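Local coordinates for Tol-Pal system protein TolB (Acinetobacter baumannii, PDB 7MX5) that probably acts as the periplasmic part of the Tol-Pal system, which takes part in outer membrane invagination during cell division and helps keep that membrane intact, at residues I331-I334 with N335-I338; P175-T178 with P179-K183; S220-D224 with G225-L229. All blocks are in the same frame, centred on the assembly; numbering follows the deposited sequence.

Contact 1. Residues I331-I334 with N335-I338; sequences IQDI and NTGI
Asp-333 meets four successive residues, Asn-335 to Ile-338, across the tight turn of a beta hairpin that joins strands 328-333 and 339-344, the last two strands of a beta-propeller blade. Two backbone hydrogen bonds of Asp-333 span the turn. Its N-H reaches Ile-338 O, with Asp-333 N 3.0 Å from that oxygen, in a nearly straight bond (163° at the hydrogen), while Asp-333 O receives Gly-337 N at 2.7 Å along a more bent path. Within this frame the carboxylate lies against the turn: with CG anti to the backbone N (chi1 -158°), Asp-333 OD1 takes weak bonds from Asn-335 N at 3.1 Å and Thr-336 N at 3.5 Å. One carboxylate oxygen is thus shared, weakly, by the two N-H groups of Asn-335 and Thr-336.

Thr-336 lies alongside the same side chain, crossing it at a slant, its OG1 3.4 Å from Asp-333 CB. That hydroxyl oxygen sits between its own backbone N and carbonyl carbon, and it also accepts a weak bond from Ile-338 N. Gly-337 follows at positive phi (82°), where a side chain would press on the carbonyl oxygen of Thr-336.

Further out, Lys-315 on the adjoining strand 315-320 makes a salt bridge to Asp-333 OD2, so the two carboxylate oxygens serve different partners. The extended chain of Gln-332 passes Gly-337 O with its CG and gives its NE2 to Leu-297 O. Ile-338 O has a second, weaker visitor besides Asp-333 N: the CA-H of Gln-332, with CA 3.3 Å from that oxygen.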
loop_
_atom_site.group_PDB
_atom_site.type_symbol
_atom_site.label_atom_id
_atom_site.label_comp_id
_atom_site.label_asym_id
_atom_site.label_seq_id
_atom_site.Cartn_x
_atom_site.Cartn_y
_atom_site.Cartn_z
ATOM N N ILE A 331 -14.253 -4.157 -2.888
ATOM C CA ILE A 331 -13.812 -4.905 -1.717
ATOM C C ILE A 331 -14.867 -5.957 -1.414
ATOM O O ILE A 331 -16.035 -5.622 -1.183
ATOM C CB ILE A 331 -13.592 -3.992 -0.501
ATOM C CG1 ILE A 331 -12.616 -2.863 -0.839
ATOM C CG2 ILE A 331 -13.087 -4.800 0.686
ATOM C CD1 ILE A 331 -11.251 -3.343 -1.267
ATOM N N GLN A 332 -14.462 -7.224 -1.415
ATOM C CA GLN A 332 -15.341 -8.327 -1.056
ATOM C C GLN A 332 -14.887 -8.932 0.264
ATOM O O GLN A 332 -13.701 -9.230 0.440
ATOM C CB GLN A 332 -15.365 -9.405 -2.142
ATOM C CG GLN A 332 -16.355 -10.528 -1.853
ATOM C CD GLN A 332 -16.311 -11.640 -2.881
ATOM O OE1 GLN A 332 -16.843 -11.504 -3.983
ATOM N NE2 GLN A 332 -15.686 -12.754 -2.520
ATOM N N ASP A 333 -15.829 -9.107 1.186
ATOM C CA ASP A 333 -15.554 -9.805 2.432
ATOM C C ASP A 333 -15.525 -11.306 2.171
ATOM O O ASP A 333 -16.446 -11.856 1.561
ATOM C CB ASP A 333 -16.610 -9.462 3.481
ATOM C CG ASP A 333 -16.123 -9.692 4.898
ATOM O OD1 ASP A 333 -16.134 -10.856 5.351
ATOM O OD2 ASP A 333 -15.725 -8.708 5.557
ATOM N N ILE A 334 -14.459 -11.966 2.627
ATOM C CA ILE A 334 -14.309 -13.393 2.360
ATOM C C ILE A 334 -15.298 -14.204 3.192
ATOM O O ILE A 334 -15.864 -15.195 2.716
ATOM C CB ILE A 334 -12.853 -13.828 2.614
ATOM C CG1 ILE A 334 -11.941 -13.274 1.518
ATOM C CG2 ILE A 334 -12.742 -15.343 2.682
ATOM C CD1 ILE A 334 -10.491 -13.157 1.928
ATOM N N ASN A 335 -15.535 -13.787 4.439
ATOM C CA ASN A 335 -16.418 -14.544 5.320
ATOM C C ASN A 335 -17.859 -14.525 4.825
ATOM O O ASN A 335 -18.556 -15.546 4.884
ATOM C CB ASN A 335 -16.339 -13.989 6.742
ATOM C CG ASN A 335 -15.461 -14.827 7.648
ATOM O OD1 ASN A 335 -14.362 -15.231 7.268
ATOM N ND2 ASN A 335 -15.944 -15.094 8.858
ATOM N N THR A 336 -18.323 -13.377 4.328
ATOM C CA THR A 336 -19.728 -13.192 3.991
ATOM C C THR A 336 -20.004 -13.064 2.501
ATOM O O THR A 336 -21.147 -13.273 2.086
ATOM C CB THR A 336 -20.280 -11.947 4.700
ATOM O OG1 THR A 336 -19.706 -10.770 4.118
ATOM C CG2 THR A 336 -19.942 -11.985 6.182
ATOM N N GLY A 337 -19.002 -12.725 1.692
ATOM C CA GLY A 337 -19.214 -12.549 0.269
ATOM C C GLY A 337 -19.780 -11.208 -0.136
ATOM O O GLY A 337 -20.084 -11.017 -1.319
ATOM N N ILE A 338 -19.929 -10.273 0.800
ATOM C CA ILE A 338 -20.494 -8.966 0.485
ATOM C C ILE A 338 -19.471 -8.163 -0.310
ATOM O O ILE A 338 -18.346 -7.934 0.149
ATOM C CB ILE A 338 -20.910 -8.226 1.762
ATOM C CG1 ILE A 338 -21.922 -9.053 2.558
ATOM C CG2 ILE A 338 -21.493 -6.866 1.421
ATOM C CD1 ILE A 338 -23.089 -9.557 1.736
#

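Contact 2. Residues P175-T178 with P179-K183; sequences PAWT and PDAKK
The indole of Trp-177 has the backbone of Ala-181 at its benzene edge, where Ala-181 O lies near the ring plane, 3.5 Å from Trp-177 CZ3. Ala-181 CB touches the same part of the ring, 3.8 Å from Trp-177 CE3, and Lys-183 O comes in obliquely. The setting is the turn between strands 172-177 and 183-188, the first two strands of a WD40-like propeller blade. The Trp-177 side chain also packs on Ala-137 and Ile-154 of the adjacent blade and on Pro-399 near the C-terminus, and NE1 makes a weak hydrogen bond to Ala-396 O.

Two backbone bonds shape the bend. Thr-178 N donates to Lys-183 O at 3.1 Å, and a type I turn from Thr-178 to Ala-181 is closed by Ala-181 N, which meets Thr-178 O at 2.7 Å from above the carbonyl plane. Ala-181, the last residue of the turn, has a positive phi of 60°.

Asp-180 and Thr-178 point the same way, side by side. A chi1 of 56° holds the Asp-180 carboxylate close over its own backbone and completes an Asx turn: the anti lone pair of Asp-180 OD1 receives Lys-182 N at 3.0 Å.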
loop_
_atom_site.group_PDB
_atom_site.type_symbol
_atom_site.label_atom_id
_atom_site.label_comp_id
_atom_site.label_asym_id
_atom_site.label_seq_id
_atom_site.Cartn_x
_atom_site.Cartn_y
_atom_site.Cartn_z
ATOM N N PRO A 175 5.862 -5.073 -9.647
ATOM C CA PRO A 175 6.687 -5.166 -8.434
ATOM C C PRO A 175 5.942 -5.934 -7.351
ATOM O O PRO A 175 4.763 -5.682 -7.090
ATOM C CB PRO A 175 6.921 -3.704 -8.033
ATOM C CG PRO A 175 6.280 -2.859 -9.089
ATOM C CD PRO A 175 5.352 -3.713 -9.881
ATOM N N ALA A 176 6.637 -6.884 -6.728
ATOM C CA ALA A 176 6.057 -7.727 -5.691
ATOM C C ALA A 176 6.973 -7.730 -4.478
ATOM O O ALA A 176 8.185 -7.924 -4.610
ATOM C CB ALA A 176 5.837 -9.157 -6.193
ATOM N N TRP A 177 6.389 -7.527 -3.300
ATOM C CA TRP A 177 7.151 -7.414 -2.065
ATOM C C TRP A 177 7.382 -8.788 -1.452
ATOM O O TRP A 177 6.461 -9.607 -1.377
ATOM C CB TRP A 177 6.423 -6.512 -1.069
ATOM C CG TRP A 177 6.601 -5.054 -1.336
ATOM C CD1 TRP A 177 5.738 -4.234 -1.999
ATOM C CD2 TRP A 177 7.711 -4.238 -0.944
ATOM N NE1 TRP A 177 6.242 -2.957 -2.046
ATOM C CE2 TRP A 177 7.452 -2.933 -1.406
ATOM C CE3 TRP A 177 8.898 -4.486 -0.248
ATOM C CZ2 TRP A 177 8.337 -1.878 -1.195
ATOM C CZ3 TRP A 177 9.775 -3.438 -0.039
ATOM C CH2 TRP A 177 9.490 -2.150 -0.510
ATOM N N THR A 178 8.613 -9.034 -1.017
ATOM C CA THR A 178 8.914 -10.243 -0.274
ATOM C C THR A 178 8.251 -10.176 1.105
ATOM O O THR A 178 8.017 -9.083 1.632
ATOM C CB THR A 178 10.432 -10.422 -0.159
ATOM O OG1 THR A 178 10.816 -11.666 -0.761
ATOM C CG2 THR A 178 10.901 -10.394 1.283
ATOM N N PRO A 179 7.906 -11.333 1.691
ATOM C CA PRO A 179 7.092 -11.330 2.926
ATOM C C PRO A 179 7.582 -10.395 4.024
ATOM O O PRO A 179 6.757 -9.742 4.675
ATOM C CB PRO A 179 7.148 -12.793 3.383
ATOM C CG PRO A 179 7.479 -13.578 2.175
ATOM C CD PRO A 179 8.102 -12.687 1.148
ATOM N N ASP A 180 8.890 -10.315 4.260
ATOM C CA ASP A 180 9.423 -9.419 5.278
ATOM C C ASP A 180 9.854 -8.071 4.709
ATOM O O ASP A 180 10.511 -7.296 5.414
ATOM C CB ASP A 180 10.586 -10.088 6.022
ATOM C CG ASP A 180 11.695 -10.558 5.094
ATOM O OD1 ASP A 180 11.995 -9.866 4.103
ATOM O OD2 ASP A 180 12.272 -11.634 5.363
ATOM N N ALA A 181 9.504 -7.782 3.453
ATOM C CA ALA A 181 9.752 -6.495 2.803
ATOM C C ALA A 181 11.234 -6.136 2.739
ATOM O O ALA A 181 11.581 -4.960 2.601
ATOM C CB ALA A 181 8.969 -5.367 3.487
ATOM N N LYS A 182 12.121 -7.126 2.834
ATOM C CA LYS A 182 13.550 -6.869 2.692
ATOM C C LYS A 182 14.003 -6.902 1.241
ATOM O O LYS A 182 14.984 -6.238 0.889
ATOM C CB LYS A 182 14.359 -7.888 3.497
ATOM C CG LYS A 182 14.782 -7.405 4.873
ATOM C CD LYS A 182 14.549 -8.477 5.924
ATOM C CE LYS A 182 14.996 -8.012 7.299
ATOM N NZ LYS A 182 15.416 -9.153 8.157
ATOM N N LYS A 183 13.312 -7.661 0.396
ATOM C CA LYS A 183 13.642 -7.764 -1.016
ATOM C C LYS A 183 12.407 -7.440 -1.844
ATOM O O LYS A 183 11.271 -7.543 -1.374
ATOM C CB LYS A 183 14.162 -9.164 -1.371
ATOM C CG LYS A 183 15.444 -9.547 -0.650
ATOM C CD LYS A 183 16.053 -10.807 -1.240
ATOM C CE LYS A 183 17.457 -11.042 -0.704
ATOM N NZ LYS A 183 17.445 -11.818 0.567
#

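Contact 3. Residues S220-D224 with G225-L229; sequences SFSPD and GKSML
Met-228 crosses the ring of Phe-221 on one face of a beta hairpin, formed by strands 215-221 and 227-232, the first two strands of a WD40-like propeller blade. Its CB touches Phe-221 CD1 at 3.8 Å. From there Met-228 CG, set anti to the backbone N (chi1 166°), passes 3.5 Å from Ser-220 O and brings SD toward CE1 and CZ of the ring. The sulfur stands 4.6 Å from the Phe-221 ring centroid and 39° off the normal, an oblique Met-aromatic contact. Leu-198 of the neighbouring blade also packs on the Phe-221 side chain, and Ile-196 on Met-228.

The two strands run antiparallel. Phe-221 and Met-228 form a non-hydrogen-bonded pair, flanked by the hydrogen-bonded pair of Ser-220 and Leu-229, in which Leu-229 N meets Ser-220 O at 2.7 Å. Toward the bend, Ser-222 N donates to Ser-227 O at 2.8 Å in an almost linear bond (169°).

A type I turn from Ser-222 to Gly-225 reverses the chain, closed by Gly-225 N on Ser-222 O at 3.0 Å. Gly-225 has positive phi, which suits a residue without a side chain. Just after the turn, Asp-224 OD1 accepts from Lys-226 N at 2.8 Å, met from above the carboxylate plane, and the Asp-224 and Lys-226 side chains cross at about a right angle. A water that also hydrogen-bonds Ser-227 OG donates to the other oxygen, Asp-224 OD2, at 2.9 Å.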
loop_
_atom_site.group_PDB
_atom_site.type_symbol
_atom_site.label_atom_id
_atom_site.label_comp_id
_atom_site.label_asym_id
_atom_site.label_seq_id
_atom_site.Cartn_x
_atom_site.Cartn_y
_atom_site.Cartn_z
ATOM N N SER A 220 4.498 -13.329 -7.047
ATOM C CA SER A 220 3.886 -13.262 -5.728
ATOM C C SER A 220 4.564 -14.300 -4.847
ATOM O O SER A 220 4.795 -15.430 -5.284
ATOM C CB SER A 220 2.376 -13.511 -5.790
ATOM O OG SER A 220 1.807 -13.518 -4.492
ATOM N N PHE A 221 4.877 -13.914 -3.615
ATOM C CA PHE A 221 5.726 -14.712 -2.742
ATOM C C PHE A 221 4.916 -15.367 -1.632
ATOM O O PHE A 221 3.973 -14.772 -1.098
ATOM C CB PHE A 221 6.837 -13.851 -2.142
ATOM C CG PHE A 221 7.899 -13.481 -3.129
ATOM C CD1 PHE A 221 8.868 -14.399 -3.498
ATOM C CD2 PHE A 221 7.917 -12.223 -3.706
ATOM C CE1 PHE A 221 9.843 -14.066 -4.415
ATOM C CE2 PHE A 221 8.889 -11.886 -4.621
ATOM C CZ PHE A 221 9.854 -12.808 -4.977
ATOM N N SER A 222 5.295 -16.598 -1.299
ATOM C CA SER A 222 4.625 -17.342 -0.247
ATOM C C SER A 222 4.856 -16.678 1.109
ATOM O O SER A 222 5.926 -16.118 1.359
ATOM C CB SER A 222 5.141 -18.777 -0.207
ATOM O OG SER A 222 4.146 -19.699 -0.610
ATOM N N PRO A 223 3.861 -16.717 1.998
ATOM C CA PRO A 223 4.072 -16.172 3.350
ATOM C C PRO A 223 5.225 -16.824 4.092
ATOM O O PRO A 223 5.889 -16.153 4.893
ATOM C CB PRO A 223 2.734 -16.431 4.054
ATOM C CG PRO A 223 1.736 -16.628 2.973
ATOM C CD PRO A 223 2.453 -17.059 1.730
ATOM N N ASP A 224 5.489 -18.109 3.854
ATOM C CA ASP A 224 6.591 -18.792 4.523
ATOM C C ASP A 224 7.952 -18.446 3.932
ATOM O O ASP A 224 8.970 -18.924 4.445
ATOM C CB ASP A 224 6.372 -20.312 4.493
ATOM C CG ASP A 224 6.299 -20.880 3.079
ATOM O OD1 ASP A 224 6.664 -20.181 2.113
ATOM O OD2 ASP A 224 5.871 -22.046 2.937
ATOM N N GLY A 225 7.995 -17.636 2.875
ATOM C CA GLY A 225 9.253 -17.270 2.259
ATOM C C GLY A 225 9.946 -18.389 1.518
ATOM O O GLY A 225 11.152 -18.300 1.270
ATOM N N LYS A 226 9.217 -19.443 1.148
ATOM C CA LYS A 226 9.814 -20.604 0.505
ATOM C C LYS A 226 9.411 -20.785 -0.949
ATOM O O LYS A 226 10.093 -21.519 -1.671
ATOM C CB LYS A 226 9.452 -21.883 1.275
ATOM C CG LYS A 226 9.739 -21.816 2.765
ATOM C CD LYS A 226 10.230 -23.155 3.289
ATOM C CE LYS A 226 10.904 -23.005 4.642
ATOM N NZ LYS A 226 12.385 -23.124 4.539
ATOM N N SER A 227 8.335 -20.144 -1.400
ATOM C CA SER A 227 7.826 -20.369 -2.744
ATOM C C SER A 227 7.406 -19.049 -3.372
ATOM O O SER A 227 7.216 -18.039 -2.689
ATOM C CB SER A 227 6.646 -21.349 -2.739
ATOM O OG SER A 227 6.992 -22.556 -2.081
ATOM N N MET A 228 7.260 -19.075 -4.695
ATOM C CA MET A 228 6.829 -17.916 -5.461
ATOM C C MET A 228 5.932 -18.373 -6.602
ATOM O O MET A 228 6.239 -19.351 -7.289
ATOM C CB MET A 228 8.027 -17.135 -6.021
ATOM C CG MET A 228 7.663 -16.130 -7.105
ATOM S SD MET A 228 9.091 -15.528 -8.026
ATOM C CE MET A 228 8.963 -16.538 -9.500
ATOM N N LEU A 229 4.821 -17.668 -6.791
ATOM C CA LEU A 229 3.935 -17.899 -7.920
ATOM C C LEU A 229 4.233 -16.899 -9.030
ATOM O O LEU A 229 4.672 -15.774 -8.775
ATOM C CB LEU A 229 2.466 -17.785 -7.506
ATOM C CG LEU A 229 1.892 -18.907 -6.642
ATOM C CD1 LEU A 229 0.640 -18.428 -5.931
ATOM C CD2 LEU A 229 1.599 -20.143 -7.473
HETATM O O HOH W 1 6.158 -22.878 0.219
#

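Overall arrangement
All three contacts are reversals between neighbouring strands of propeller blades, and they differ by place. Contacts 2 and 3 are equivalent turns, between the first and second strands of successive blades, each a type I turn whose last residue has positive phi. Their centres lie 10 Å apart and they touch: Pro-179 CD packs on Phe-221 CB at 3.7 Å. Contact 2 is mostly a surface contact, whereas contact 3, partly buried, adds paired strands and sulfur-aromatic packing. Contact 1, also partly buried, joins later strands of another blade, its nearest atoms about 13 Å from contact 3. All three use an aspartate to bind backbone N-H groups; in contact 1 it also salt-bridges Lys-315 of the adjoining strand, and no aromatic ring takes part.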